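Local structure of sugar ABC transporter, sugar-binding protein (Streptococcus pneumoniae, 2HEU) at residues Thr20-Lys28 and Arg65-Asn76; Phe271-Pro279 and Pro345-Ala353. The protein probably binds sugars outside the cell and delivers them to an ABC transporter for uptake. All coordinates share one frame; numbering follows the deposited sequence. Where two conformers were deposited one is given.

Contact 1 (Thr20-Lys28 and Arg65-Asn76)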
loop_
_atom_site.group_PDB
_atom_site.type_symbol
_atom_site.label_atom_id
_atom_site.label_comp_id
_atom_site.label_asym_id
_atom_site.label_seq_id
_atom_site.Cartn_x
_atom_site.Cartn_y
_atom_site.Cartn_z
ATOM N N THR A 20 -28.492 3.079 15.967
ATOM C CA THR A 20 -27.252 3.718 15.649
ATOM C C THR A 20 -26.085 2.755 15.725
ATOM O O THR A 20 -25.917 1.960 16.735
ATOM C CB THR A 20 -27.002 4.892 16.611
ATOM O OG1 THR A 20 -28.120 5.779 16.604
ATOM C CG2 THR A 20 -25.757 5.680 16.217
ATOM N N ILE A 21 -25.252 2.768 14.705
ATOM C CA ILE A 21 -24.021 2.002 14.662
ATOM C C ILE A 21 -22.859 2.953 14.526
ATOM O O ILE A 21 -22.982 4.083 14.103
ATOM C CB ILE A 21 -24.061 1.018 13.499
ATOM C CG1 ILE A 21 -24.236 1.654 12.154
ATOM C CG2 ILE A 21 -25.111 -0.121 13.770
ATOM C CD1 ILE A 21 -23.986 0.765 10.952
ATOM N N GLU A 22 -21.678 2.456 14.936
ATOM C CA GLU A 22 -20.429 3.181 14.832
ATOM C C GLU A 22 -19.599 2.662 13.691
ATOM O O GLU A 22 -19.434 1.465 13.523
ATOM C CB GLU A 22 -19.598 2.990 16.092
ATOM C CG GLU A 22 -18.265 3.688 16.053
ATOM C CD GLU A 22 -17.392 3.576 17.218
ATOM O OE1 GLU A 22 -17.882 3.109 18.282
ATOM O OE2 GLU A 22 -16.210 3.942 17.198
ATOM N N TYR A 23 -19.085 3.589 12.890
ATOM C CA TYR A 23 -18.047 3.318 11.858
ATOM C C TYR A 23 -16.778 3.961 12.374
ATOM O O TYR A 23 -16.661 5.202 12.447
ATOM C CB TYR A 23 -18.444 3.856 10.484
ATOM C CG TYR A 23 -17.277 3.829 9.552
ATOM C CD1 TYR A 23 -16.510 2.699 9.379
ATOM C CD2 TYR A 23 -16.863 4.983 8.889
ATOM C CE1 TYR A 23 -15.370 2.730 8.581
ATOM C CE2 TYR A 23 -15.724 4.993 8.097
ATOM C CZ TYR A 23 -14.973 3.861 7.970
ATOM O OH TYR A 23 -13.792 3.860 7.245
ATOM N N PHE A 24 -15.800 3.109 12.718
ATOM C CA PHE A 24 -14.499 3.593 13.241
ATOM C C PHE A 24 -13.546 3.774 12.043
ATOM O O PHE A 24 -13.070 2.811 11.468
ATOM C CB PHE A 24 -13.942 2.583 14.245
ATOM C CG PHE A 24 -12.694 3.017 14.928
ATOM C CD1 PHE A 24 -12.718 3.753 16.128
ATOM C CD2 PHE A 24 -11.432 2.707 14.395
ATOM C CE1 PHE A 24 -11.532 4.123 16.805
ATOM C CE2 PHE A 24 -10.299 3.069 15.067
ATOM C CZ PHE A 24 -10.365 3.769 16.244
ATOM N N ASN A 25 -13.364 5.030 11.649
ATOM C CA ASN A 25 -12.603 5.342 10.444
ATOM C C ASN A 25 -11.128 5.534 10.747
ATOM O O ASN A 25 -10.768 6.141 11.765
ATOM C CB ASN A 25 -13.159 6.660 9.919
ATOM C CG ASN A 25 -12.562 7.019 8.569
ATOM O OD1 ASN A 25 -12.423 6.176 7.667
ATOM N ND2 ASN A 25 -12.305 8.296 8.366
ATOM N N GLN A 26 -10.279 5.127 9.830
ATOM C CA GLN A 26 -8.840 5.456 9.885
ATOM C C GLN A 26 -8.437 6.333 8.663
ATOM O O GLN A 26 -7.327 6.845 8.651
ATOM C CB GLN A 26 -7.921 4.278 10.030
ATOM C CG GLN A 26 -8.191 3.538 11.346
ATOM C CD GLN A 26 -7.108 2.625 11.733
ATOM O OE1 GLN A 26 -5.942 3.107 12.000
ATOM N NE2 GLN A 26 -7.390 1.366 11.857
ATOM N N LYS A 27 -9.308 6.575 7.684
ATOM C CA LYS A 27 -8.891 7.368 6.536
ATOM C C LYS A 27 -9.364 8.797 6.777
ATOM O O LYS A 27 -10.366 9.280 6.241
ATOM C CB LYS A 27 -9.518 6.766 5.311
ATOM C CG LYS A 27 -9.030 7.352 4.021
ATOM C CD LYS A 27 -7.685 6.841 3.497
ATOM C CE LYS A 27 -7.237 7.545 2.232
ATOM N NZ LYS A 27 -5.868 7.115 1.899
ATOM N N LYS A 28 -8.667 9.463 7.697
ATOM C CA LYS A 28 -9.084 10.766 8.206
ATOM C C LYS A 28 -9.219 11.707 7.078
ATOM O O LYS A 28 -10.131 12.545 7.095
ATOM C CB LYS A 28 -8.049 11.362 9.113
ATOM C CG LYS A 28 -7.924 10.618 10.315
ATOM C CD LYS A 28 -6.963 11.217 11.362
ATOM C CE LYS A 28 -7.314 10.734 12.747
ATOM N NZ LYS A 28 -7.424 9.331 12.897
ATOM N N ARG A 65 -9.556 -0.401 22.737
ATOM C CA ARG A 65 -10.985 -0.656 22.728
ATOM C C ARG A 65 -11.237 -2.160 22.561
ATOM O O ARG A 65 -12.120 -2.693 23.217
ATOM C CB ARG A 65 -11.734 0.207 21.713
ATOM C CG ARG A 65 -11.714 1.694 22.041
ATOM C CD ARG A 65 -12.552 2.506 21.150
ATOM N NE ARG A 65 -13.934 2.051 21.073
ATOM C CZ ARG A 65 -14.796 2.426 20.188
ATOM N NH1 ARG A 65 -14.498 3.409 19.359
ATOM N NH2 ARG A 65 -16.010 1.898 20.179
ATOM N N VAL A 66 -10.486 -2.810 21.668
ATOM C CA VAL A 66 -10.707 -4.226 21.490
ATOM C C VAL A 66 -10.387 -4.981 22.756
ATOM O O VAL A 66 -11.121 -5.881 23.192
ATOM C CB VAL A 66 -9.879 -4.802 20.301
ATOM C CG1 VAL A 66 -9.902 -6.311 20.260
ATOM C CG2 VAL A 66 -10.400 -4.220 19.051
ATOM N N LEU A 67 -9.230 -4.735 23.308
ATOM C CA LEU A 67 -8.925 -5.564 24.418
ATOM C C LEU A 67 -10.004 -5.241 25.565
ATOM O O LEU A 67 -10.411 -6.221 26.252
ATOM C CB LEU A 67 -7.422 -5.438 24.731
ATOM C CG LEU A 67 -6.201 -5.932 23.833
ATOM C CD1 LEU A 67 -6.008 -7.476 23.811
ATOM C CD2 LEU A 67 -5.978 -5.259 22.368
ATOM N N ALA A 68 -10.554 -3.974 25.726
ATOM C CA ALA A 68 -11.662 -3.682 26.637
ATOM C C ALA A 68 -13.023 -4.214 26.306
ATOM O O ALA A 68 -13.969 -3.980 27.101
ATOM C CB ALA A 68 -11.798 -2.214 26.777
ATOM N N GLY A 69 -13.151 -4.899 25.166
ATOM C CA GLY A 69 -14.420 -5.397 24.734
ATOM C C GLY A 69 -15.384 -4.337 24.263
ATOM O O GLY A 69 -16.568 -4.505 24.427
ATOM N N ASP A 70 -14.908 -3.253 23.655
ATOM C CA ASP A 70 -15.725 -2.156 23.144
ATOM C C ASP A 70 -15.408 -1.982 21.672
ATOM O O ASP A 70 -14.841 -0.992 21.244
ATOM C CB ASP A 70 -15.355 -0.891 23.867
ATOM C CG ASP A 70 -16.030 0.313 23.355
ATOM O OD1 ASP A 70 -17.081 0.233 22.678
ATOM O OD2 ASP A 70 -15.436 1.401 23.540
ATOM N N VAL A 71 -15.784 -3.030 20.857
ATOM C CA VAL A 71 -15.441 -3.100 19.431
ATOM C C VAL A 71 -16.434 -2.292 18.610
ATOM O O VAL A 71 -17.649 -2.491 18.715
ATOM C CB VAL A 71 -15.383 -4.577 18.924
ATOM C CG1 VAL A 71 -14.930 -4.654 17.452
ATOM C CG2 VAL A 71 -14.525 -5.448 19.789
ATOM N N PRO A 72 -15.954 -1.298 17.785
ATOM C CA PRO A 72 -16.902 -0.594 16.953
ATOM C C PRO A 72 -17.671 -1.542 16.047
ATOM O O PRO A 72 -17.181 -2.594 15.630
ATOM C CB PRO A 72 -16.025 0.319 16.148
ATOM C CG PRO A 72 -14.789 0.467 16.944
ATOM C CD PRO A 72 -14.569 -0.827 17.605
ATOM N N ASP A 73 -18.925 -1.185 15.648
ATOM C CA ASP A 73 -19.740 -2.087 14.808
ATOM C C ASP A 73 -19.048 -2.345 13.485
ATOM O O ASP A 73 -19.053 -3.493 13.048
ATOM C CB ASP A 73 -21.107 -1.489 14.588
ATOM C CG ASP A 73 -21.786 -1.181 15.927
ATOM O OD1 ASP A 73 -22.319 -2.050 16.550
ATOM O OD2 ASP A 73 -21.698 -0.008 16.360
ATOM N N VAL A 74 -18.559 -1.312 12.838
ATOM C CA VAL A 74 -17.848 -1.433 11.576
ATOM C C VAL A 74 -16.519 -0.758 11.781
ATOM O O VAL A 74 -16.457 0.363 12.256
ATOM C CB VAL A 74 -18.615 -0.792 10.417
ATOM C CG1 VAL A 74 -17.842 -1.006 9.095
ATOM C CG2 VAL A 74 -20.031 -1.430 10.258
ATOM N N VAL A 75 -15.429 -1.472 11.437
ATOM C CA VAL A 75 -14.076 -0.999 11.696
ATOM C C VAL A 75 -13.284 -0.918 10.430
ATOM O O VAL A 75 -13.152 -1.894 9.705
ATOM C CB VAL A 75 -13.359 -1.998 12.665
ATOM C CG1 VAL A 75 -11.956 -1.517 12.991
ATOM C CG2 VAL A 75 -14.175 -2.141 13.969
ATOM N N ASN A 76 -12.695 0.254 10.197
ATOM C CA ASN A 76 -11.637 0.369 9.146
ATOM C C ASN A 76 -10.361 -0.192 9.823
ATOM O O ASN A 76 -9.834 0.439 10.735
ATOM C CB ASN A 76 -11.506 1.809 8.731
ATOM C CG ASN A 76 -10.440 2.109 7.708
ATOM O OD1 ASN A 76 -9.918 1.161 6.982
ATOM N ND2 ASN A 76 -10.120 3.301 7.598
#
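Tyr23 and Phe24 pair in parallel with Val74 and Val75, the axes of strands 20-24 and 74-76 lying 4.7 Å apart and 7° from parallel. Phe24 bonds both ways: Phe24 N donates to Val74 O and Phe24 O accepts from Asn76 N, both at 2.9 Å. Val74 N gives the preceding bond, to Glu22 O. Asp73 OD2 takes Glu22 N at 2.8 Å on its anti side, while OD1 is bound by Thr302. Glu22 is extended, its CG anti to the backbone N (chi1 179°), which carries the carboxylate past Pro72 to Arg65. It meets the guanidinium end-on, the two planes 25° apart. Arg65 NH1 holds Glu22 OE2 at 2.8 Å, and Arg65 NH2 holds Glu22 OE1 at 2.9 Å. Arg65 also grips Asp70 side-on, so two carboxylates fix its orientation. Pro72 CG lies over one guanidinium face, toward its rim, and touches Phe24 CB at 3.5 Å. Gln26 NE2 binds Asn76 O at 2.8 Å. Phe24 and Val75 pack on Leu62 of helix 58-67; Ile21 and Val74 pack on helix 305-315. Strand 19-24 lies between parallel strands 48-53 and 74-76; helices 31-44 and 58-67 connect them, consistent with the beta-alpha-beta lobe of a solute-binding protein.

Contact 2 (Phe271-Pro279 and Pro345-Ala353)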
loop_
_atom_site.group_PDB
_atom_site.type_symbol
_atom_site.label_atom_id
_atom_site.label_comp_id
_atom_site.label_asym_id
_atom_site.label_seq_id
_atom_site.Cartn_x
_atom_site.Cartn_y
_atom_site.Cartn_z
ATOM N N PHE A 271 4.086 19.897 -15.244
ATOM C CA PHE A 271 4.305 18.769 -16.184
ATOM C C PHE A 271 3.279 17.719 -15.909
ATOM O O PHE A 271 2.658 17.673 -14.844
ATOM C CB PHE A 271 5.717 18.258 -16.064
ATOM C CG PHE A 271 6.046 17.651 -14.716
ATOM C CD1 PHE A 271 6.579 18.409 -13.708
ATOM C CD2 PHE A 271 5.856 16.278 -14.472
ATOM C CE1 PHE A 271 6.890 17.837 -12.444
ATOM C CE2 PHE A 271 6.158 15.739 -13.279
ATOM C CZ PHE A 271 6.695 16.517 -12.255
ATOM N N LYS A 272 3.251 16.746 -16.838
ATOM C CA LYS A 272 2.363 15.600 -16.795
ATOM C C LYS A 272 3.029 14.438 -16.046
ATOM O O LYS A 272 4.082 13.924 -16.438
ATOM C CB LYS A 272 1.985 15.206 -18.211
ATOM C CG LYS A 272 1.061 16.256 -18.824
ATOM C CD LYS A 272 -0.162 16.746 -17.952
ATOM C CE LYS A 272 -1.247 17.512 -18.720
ATOM N NZ LYS A 272 -2.081 18.257 -17.766
ATOM N N ILE A 273 2.437 14.043 -14.943
ATOM C CA ILE A 273 3.005 12.993 -14.084
ATOM C C ILE A 273 2.605 11.632 -14.590
ATOM O O ILE A 273 1.441 11.403 -14.906
ATOM C CB ILE A 273 2.529 13.156 -12.626
ATOM C CG1 ILE A 273 2.917 14.528 -12.085
ATOM C CG2 ILE A 273 3.005 12.015 -11.741
ATOM C CD1 ILE A 273 2.039 14.965 -10.937
ATOM N N GLY A 274 3.580 10.700 -14.631
ATOM C CA GLY A 274 3.286 9.320 -14.859
ATOM C C GLY A 274 3.851 8.467 -13.756
ATOM O O GLY A 274 4.600 8.933 -12.870
ATOM N N THR A 275 3.506 7.180 -13.801
ATOM C CA THR A 275 4.128 6.185 -12.907
ATOM C C THR A 275 4.485 4.940 -13.741
ATOM O O THR A 275 3.835 4.648 -14.779
ATOM C CB THR A 275 3.187 5.815 -11.742
ATOM O OG1 THR A 275 1.894 5.457 -12.254
ATOM C CG2 THR A 275 3.080 6.921 -10.719
ATOM N N PHE A 276 5.458 4.215 -13.275
ATOM C CA PHE A 276 5.739 2.924 -13.849
ATOM C C PHE A 276 6.010 1.934 -12.730
ATOM O O PHE A 276 6.421 2.249 -11.610
ATOM C CB PHE A 276 6.836 2.938 -14.920
ATOM C CG PHE A 276 8.218 3.352 -14.477
ATOM C CD1 PHE A 276 9.121 2.424 -13.938
ATOM C CD2 PHE A 276 8.706 4.660 -14.687
ATOM C CE1 PHE A 276 10.438 2.791 -13.651
ATOM C CE2 PHE A 276 9.986 5.025 -14.400
ATOM C CZ PHE A 276 10.850 4.059 -13.889
ATOM N N MET A 277 5.778 0.675 -13.037
ATOM C CA MET A 277 6.082 -0.431 -12.121
ATOM C C MET A 277 7.590 -0.712 -12.189
ATOM O O MET A 277 8.201 -0.707 -13.259
ATOM C CB MET A 277 5.314 -1.690 -12.542
ATOM C CG MET A 277 3.806 -1.485 -12.382
ATOM S SD MET A 277 2.826 -2.736 -13.203
ATOM C CE MET A 277 3.128 -3.902 -12.013
ATOM N N ILE A 278 8.126 -1.046 -11.039
ATOM C CA ILE A 278 9.528 -1.506 -11.027
ATOM C C ILE A 278 9.583 -2.800 -11.829
ATOM O O ILE A 278 8.854 -3.749 -11.648
ATOM C CB ILE A 278 9.965 -1.737 -9.583
ATOM C CG1 ILE A 278 10.036 -0.365 -8.851
ATOM C CG2 ILE A 278 11.322 -2.456 -9.520
ATOM C CD1 ILE A 278 10.397 -0.447 -7.378
ATOM N N PRO A 279 10.513 -2.823 -12.806
ATOM C CA PRO A 279 10.629 -3.976 -13.710
ATOM C C PRO A 279 11.183 -5.153 -13.027
ATOM O O PRO A 279 11.883 -5.086 -12.012
ATOM C CB PRO A 279 11.435 -3.463 -14.903
ATOM C CG PRO A 279 12.320 -2.492 -14.204
ATOM C CD PRO A 279 11.441 -1.752 -13.272
ATOM N N PRO A 345 -2.135 10.004 -13.465
ATOM C CA PRO A 345 -0.801 9.783 -12.930
ATOM C C PRO A 345 -0.547 8.385 -12.409
ATOM O O PRO A 345 0.595 7.907 -12.604
ATOM C CB PRO A 345 -0.659 10.891 -11.907
ATOM C CG PRO A 345 -1.523 11.973 -12.420
ATOM C CD PRO A 345 -2.727 11.245 -12.960
ATOM N N LEU A 346 -1.503 7.752 -11.777
ATOM C CA LEU A 346 -1.293 6.460 -11.190
ATOM C C LEU A 346 -1.527 5.320 -12.196
ATOM O O LEU A 346 -1.463 4.143 -11.789
ATOM C CB LEU A 346 -2.165 6.264 -9.976
ATOM C CG LEU A 346 -1.899 7.179 -8.751
ATOM C CD1 LEU A 346 -2.888 6.779 -7.615
ATOM C CD2 LEU A 346 -0.400 7.110 -8.343
ATOM N N ALA A 347 -1.786 5.605 -13.464
ATOM C CA ALA A 347 -2.132 4.532 -14.399
ATOM C C ALA A 347 -1.067 3.446 -14.477
ATOM O O ALA A 347 -1.389 2.275 -14.417
ATOM C CB ALA A 347 -2.369 5.114 -15.758
ATOM N N GLY A 348 0.186 3.813 -14.596
ATOM C CA GLY A 348 1.242 2.785 -14.743
ATOM C C GLY A 348 1.391 1.951 -13.500
ATOM O O GLY A 348 1.490 0.727 -13.535
ATOM N N MET A 349 1.378 2.615 -12.338
ATOM C CA MET A 349 1.559 1.900 -11.092
ATOM C C MET A 349 0.434 0.916 -10.821
ATOM O O MET A 349 0.640 -0.056 -10.145
ATOM C CB MET A 349 1.570 2.952 -9.948
ATOM C CG MET A 349 2.043 2.377 -8.618
ATOM S SD MET A 349 1.940 3.502 -7.256
ATOM C CE MET A 349 3.095 4.728 -7.644
ATOM N N THR A 350 -0.770 1.260 -11.278
ATOM C CA THR A 350 -1.977 0.497 -10.921
ATOM C C THR A 350 -2.535 -0.303 -12.074
ATOM O O THR A 350 -3.601 -0.886 -11.921
ATOM C CB THR A 350 -3.079 1.437 -10.340
ATOM O OG1 THR A 350 -3.499 2.335 -11.435
ATOM C CG2 THR A 350 -2.596 2.190 -9.144
ATOM N N GLU A 351 -1.824 -0.429 -13.202
ATOM C CA GLU A 351 -2.325 -1.130 -14.376
ATOM C C GLU A 351 -2.729 -2.552 -14.070
ATOM O O GLU A 351 -3.676 -3.061 -14.695
ATOM C CB GLU A 351 -1.220 -1.051 -15.453
ATOM C CG GLU A 351 -1.671 -1.734 -16.718
ATOM C CD GLU A 351 -0.712 -1.683 -17.824
ATOM O OE1 GLU A 351 0.396 -1.151 -17.728
ATOM O OE2 GLU A 351 -1.053 -2.179 -18.955
ATOM N N TYR A 352 -1.918 -3.230 -13.226
ATOM C CA TYR A 352 -2.118 -4.662 -12.817
ATOM C C TYR A 352 -2.637 -4.697 -11.342
ATOM O O TYR A 352 -2.476 -5.716 -10.668
ATOM C CB TYR A 352 -0.812 -5.528 -13.075
ATOM C CG TYR A 352 -0.586 -5.833 -14.580
ATOM C CD1 TYR A 352 -1.206 -6.884 -15.253
ATOM C CD2 TYR A 352 0.303 -5.066 -15.350
ATOM C CE1 TYR A 352 -0.996 -7.152 -16.584
ATOM C CE2 TYR A 352 0.455 -5.271 -16.788
ATOM C CZ TYR A 352 -0.191 -6.373 -17.377
ATOM O OH TYR A 352 -0.043 -6.696 -18.646
ATOM N N ALA A 353 -3.338 -3.660 -10.847
ATOM C CA ALA A 353 -3.886 -3.693 -9.491
ATOM C C ALA A 353 -4.853 -4.867 -9.334
ATOM O O ALA A 353 -5.589 -5.207 -10.254
ATOM C CB ALA A 353 -4.582 -2.394 -9.108
HETATM O O HOH W 1 1.314 6.433 -15.584
#
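Thr275 OG1 sits between two backbone groups of segment 345-353. Thr275 OG1 donates to Pro345 O at 2.8 Å, in the carbonyl plane and on a lone pair. Thr275 OG1 also accepts from Met349 N at 2.9 Å, with an N-H...O angle of 153°. The hydroxyl reaches both because chi1 of 51° places OG1 between the backbone N and the carbonyl carbon. The methyl CG2 of Thr275 rests 3.8 Å from CE of Met349. Gly348 comes close to the strand: its CA makes a CA-H...O contact of 3.2 Å with Thr275 O. One water accepts from both Thr275 N and Gly348 N and bridges the two backbones. At one end, Ile273 CG2 packs on Pro345 CB at 3.8 Å. At the other, Met277 SD lies at the edge of the Tyr352 ring, 5.4 Å from its centroid, a Met-aromatic contact. Further out, Leu346 O accepts from both N and OG1 of Thr350 within the weakly bonded helical turn. Strand 129-134 pairs with strand 273-276, and Ile261 of helix 260-265 touches both Ile273 and Pro345. No salt bridge joins the two segments. The turn is held to the strand by one hydroxyl acting as donor and acceptor, one water and close backbone contact, with apolar side chains at the ends.

In the fold
Contacts 1 and 2 lie on opposite sides of the chain's centre, their own centres 34 Å apart. Their nearest atoms are about 10 Å apart, so they do not touch. They follow in series along the chain. Contact 1 belongs to the five-stranded mixed sheet; contact 2 docks a helical turn on an edge strand of the three-stranded antiparallel sheet. The sodium ion is bound at Lys103 and Glu335, residues outside both contacts. The two sheets are consistent with the two lobes of an extracellular solute-binding protein, between which the sugar is usually bound. No sugar is present in this apo structure.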